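Local coordinates for DUF5348 domain-containing protein (Ruminococcus gnavus, PDB 3NRL) that is of unknown function and folds as a small all-beta domain that pairs with a second copy of itself, at residues Gly7-Asp12 with Ser64-Leu69. Sequence-based numbering, arbitrary orientation.
Sequences GTLFYD and SRLDGL
Two backbone hydrogen bonds tie Leu9 to the turn facing it. Leu9 N donates to Leu69 O at 2.9 Å in an almost straight bond (178° at the hydrogen), and Gly68 N returns a more bent one to Leu9 O, also 2.9 Å, from a position tilted out of the carbonyl plane. Leu69 O also receives a CA-H...O contact from Thr8 CA at 3.5 Å. Two residues beyond Leu9 along the strand, a water bridges the gap: it accepts from Tyr11 N and donates to Asp67 OD1 (2.6 Å), the same oxygen that hydrogen-bonds Tyr18 OH. Leu9 swings its side chain away from the backbone N (chi1 -171°), which brings CD2 against Leu66, 3.5 Å from its O and 3.9 Å from its CB, while Leu69 CD1 touches that methyl at 4.2 Å. Leu58 of strand 56-59 meets both Leu66 and Leu69, extending this apolar cluster. Thr8 OG1 instead reaches Gly68 O of the second subunit, a bond repeated reciprocally across the dimer. Leu66-Leu69 form a type II beta turn, with Gly68 at its positive-phi third position (84°); the turn leads into strand 70-72, which pairs antiparallel with strand 6-12 in the sheet.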
ATOM      1  N   GLY A   7       5.470  -7.474  -3.084  1.00 21.26           N
ATOM      2  CA  GLY A   7       4.485  -7.028  -2.116  1.00 22.37           C
ATOM      3  C   GLY A   7       4.208  -5.543  -2.250  1.00 22.19           C
ATOM      4  O   GLY A   7       4.668  -4.892  -3.187  1.00 17.42           O
ATOM      5  N   THR A   8       3.455  -5.005  -1.303  1.00 19.26           N
ATOM      6  CA  THR A   8       3.116  -3.591  -1.318  1.00 13.91           C
ATOM      7  C   THR A   8       3.601  -2.948  -0.032  1.00 16.53           C
ATOM      8  O   THR A   8       3.428  -3.501   1.055  1.00 17.31           O
ATOM      9  CB  THR A   8       1.603  -3.392  -1.431  1.00 20.79           C
ATOM     10  OG1 THR A   8       0.955  -4.095  -0.366  1.00 42.83           O
ATOM     11  CG2 THR A   8       1.102  -3.927  -2.749  1.00 16.22           C
ATOM     12  N   LEU A   9       4.210  -1.778  -0.174  1.00 18.30           N
ATOM     13  CA  LEU A   9       4.759  -1.025   0.949  1.00 13.98           C
ATOM     14  C   LEU A   9       3.691  -0.145   1.593  1.00 17.26           C
ATOM     15  O   LEU A   9       2.915   0.521   0.897  1.00 17.99           O
ATOM     16  CB  LEU A   9       5.927  -0.164   0.444  1.00 12.31           C
ATOM     17  CG  LEU A   9       6.818   0.573   1.442  1.00 20.17           C
ATOM     18  CD1 LEU A   9       7.599  -0.425   2.301  1.00 17.74           C
ATOM     19  CD2 LEU A   9       7.773   1.476   0.680  1.00 15.01           C
ATOM     20  N   PHE A  10       3.641  -0.146   2.925  1.00 17.95           N
ATOM     21  CA  PHE A  10       2.656   0.657   3.639  1.00 19.39           C
ATOM     22  C   PHE A  10       3.138   1.011   5.043  1.00 15.84           C
ATOM     23  O   PHE A  10       4.008   0.339   5.603  1.00 21.90           O
ATOM     24  CB  PHE A  10       1.314  -0.090   3.706  1.00 21.21           C
ATOM     25  CG  PHE A  10       1.275  -1.185   4.735  1.00 22.79           C
ATOM     26  CD1 PHE A  10       0.878  -0.915   6.044  1.00 23.98           C
ATOM     27  CD2 PHE A  10       1.655  -2.483   4.404  1.00 23.79           C
ATOM     28  CE1 PHE A  10       0.863  -1.921   7.012  1.00 28.95           C
ATOM     29  CE2 PHE A  10       1.645  -3.497   5.364  1.00 30.76           C
ATOM     30  CZ  PHE A  10       1.248  -3.216   6.669  1.00 21.55           C
ATOM     31  N   TYR A  11       2.578   2.073   5.607  1.00 26.51           N
ATOM     32  CA  TYR A  11       2.971   2.505   6.943  1.00 26.31           C
ATOM     33  C   TYR A  11       2.056   1.906   8.004  1.00 27.15           C
ATOM     34  O   TYR A  11       0.831   1.990   7.903  1.00 27.86           O
ATOM     35  CB  TYR A  11       2.939   4.034   7.046  1.00 35.02           C
ATOM     36  CG  TYR A  11       3.427   4.554   8.382  1.00 31.45           C
ATOM     37  CD1 TYR A  11       4.750   4.363   8.785  1.00 31.49           C
ATOM     38  CD2 TYR A  11       2.561   5.217   9.254  1.00 39.96           C
ATOM     39  CE1 TYR A  11       5.201   4.818  10.028  1.00 31.77           C
ATOM     40  CE2 TYR A  11       2.999   5.677  10.496  1.00 37.81           C
ATOM     41  CZ  TYR A  11       4.319   5.472  10.877  1.00 43.78           C
ATOM     42  OH  TYR A  11       4.754   5.918  12.102  1.00 48.21           O
ATOM     43  N   ASP A  12       2.660   1.303   9.021  1.00 31.64           N
ATOM     44  CA  ASP A  12       1.901   0.695  10.106  1.00 34.24           C
ATOM     45  C   ASP A  12       1.844   1.645  11.301  1.00 38.54           C
ATOM     46  O   ASP A  12       2.868   1.944  11.906  1.00 39.93           O
ATOM     47  CB  ASP A  12       2.550  -0.618  10.531  1.00 30.02           C
ATOM     48  CG  ASP A  12       1.729  -1.359  11.567  1.00 40.28           C
ATOM     49  OD1 ASP A  12       1.419  -0.761  12.616  1.00 38.86           O
ATOM     50  OD2 ASP A  12       1.393  -2.536  11.330  1.00 45.93           O
ATOM     51  N   SER A  64       7.250  11.011  -4.007  1.00 18.98           N
ATOM     52  CA  SER A  64       6.484  11.968  -3.211  1.00 21.76           C
ATOM     53  C   SER A  64       6.210  11.407  -1.822  1.00 24.94           C
ATOM     54  O   SER A  64       6.181  12.144  -0.833  1.00 27.72           O
ATOM     55  CB  SER A  64       5.155  12.283  -3.903  1.00 21.56           C
ATOM     56  OG  SER A  64       4.357  11.117  -4.017  1.00 18.85           O
ATOM     57  N   ARG A  65       6.004  10.094  -1.765  1.00 19.34           N
ATOM     58  CA  ARG A  65       5.734   9.392  -0.520  1.00 17.43           C
ATOM     59  C   ARG A  65       5.959   7.901  -0.740  1.00 12.68           C
ATOM     60  O   ARG A  65       5.932   7.427  -1.876  1.00 15.41           O
ATOM     61  CB  ARG A  65       4.295   9.640  -0.061  1.00 21.75           C
ATOM     62  CG  ARG A  65       3.224   9.001  -0.926  1.00 25.99           C
ATOM     63  CD  ARG A  65       1.908   8.950  -0.162  1.00 39.16           C
ATOM     64  NE  ARG A  65       1.061  10.111  -0.400  1.00 41.30           N
ATOM     65  CZ  ARG A  65       0.121  10.538   0.440  1.00 28.46           C
ATOM     66  NH1 ARG A  65      -0.090   9.909   1.592  1.00 28.06           N
ATOM     67  NH2 ARG A  65      -0.625  11.582   0.116  1.00 33.45           N
ATOM     68  N   LEU A  66       6.166   7.166   0.345  1.00 17.37           N
ATOM     69  CA  LEU A  66       6.421   5.727   0.269  1.00 20.39           C
ATOM     70  C   LEU A  66       5.157   4.865   0.220  1.00 17.32           C
ATOM     71  O   LEU A  66       5.191   3.716  -0.216  1.00 13.06           O
ATOM     72  CB  LEU A  66       7.269   5.285   1.473  1.00 19.39           C
ATOM     73  CG  LEU A  66       8.779   5.538   1.453  1.00 17.97           C
ATOM     74  CD1 LEU A  66       9.053   7.020   1.253  1.00 20.08           C
ATOM     75  CD2 LEU A  66       9.402   5.048   2.757  1.00 23.33           C
ATOM     76  N   ASP A  67       4.044   5.426   0.665  1.00 15.54           N
ATOM     77  CA  ASP A  67       2.785   4.692   0.729  1.00 23.80           C
ATOM     78  C   ASP A  67       2.255   4.111  -0.574  1.00 20.06           C
ATOM     79  O   ASP A  67       2.058   4.827  -1.551  1.00 18.11           O
ATOM     80  CB  ASP A  67       1.720   5.594   1.343  1.00 22.50           C
ATOM     81  CG  ASP A  67       2.267   6.424   2.482  1.00 29.86           C
ATOM     82  OD1 ASP A  67       2.436   5.878   3.594  1.00 24.22           O
ATOM     83  OD2 ASP A  67       2.546   7.620   2.252  1.00 31.54           O
ATOM     84  N   GLY A  68       2.011   2.804  -0.566  1.00 18.93           N
ATOM     85  CA  GLY A  68       1.454   2.144  -1.729  1.00 18.42           C
ATOM     86  C   GLY A  68       2.395   1.698  -2.825  1.00 20.64           C
ATOM     87  O   GLY A  68       1.947   1.162  -3.831  1.00 17.17           O
ATOM     88  N   LEU A  69       3.694   1.912  -2.655  1.00 14.78           N
ATOM     89  CA  LEU A  69       4.641   1.498  -3.684  1.00 16.92           C
ATOM     90  C   LEU A  69       4.662  -0.023  -3.803  1.00 13.37           C
ATOM     91  O   LEU A  69       4.456  -0.731  -2.817  1.00 14.39           O
ATOM     92  CB  LEU A  69       6.049   1.979  -3.333  1.00 16.01           C
ATOM     93  CG  LEU A  69       6.342   3.478  -3.377  1.00 10.35           C
ATOM     94  CD1 LEU A  69       7.735   3.740  -2.819  1.00 11.93           C
ATOM     95  CD2 LEU A  69       6.246   3.982  -4.819  1.00  9.79           C
TER
HETATM   96  O   HOH W   1       0.760   3.866   3.802  1.00 46.90           O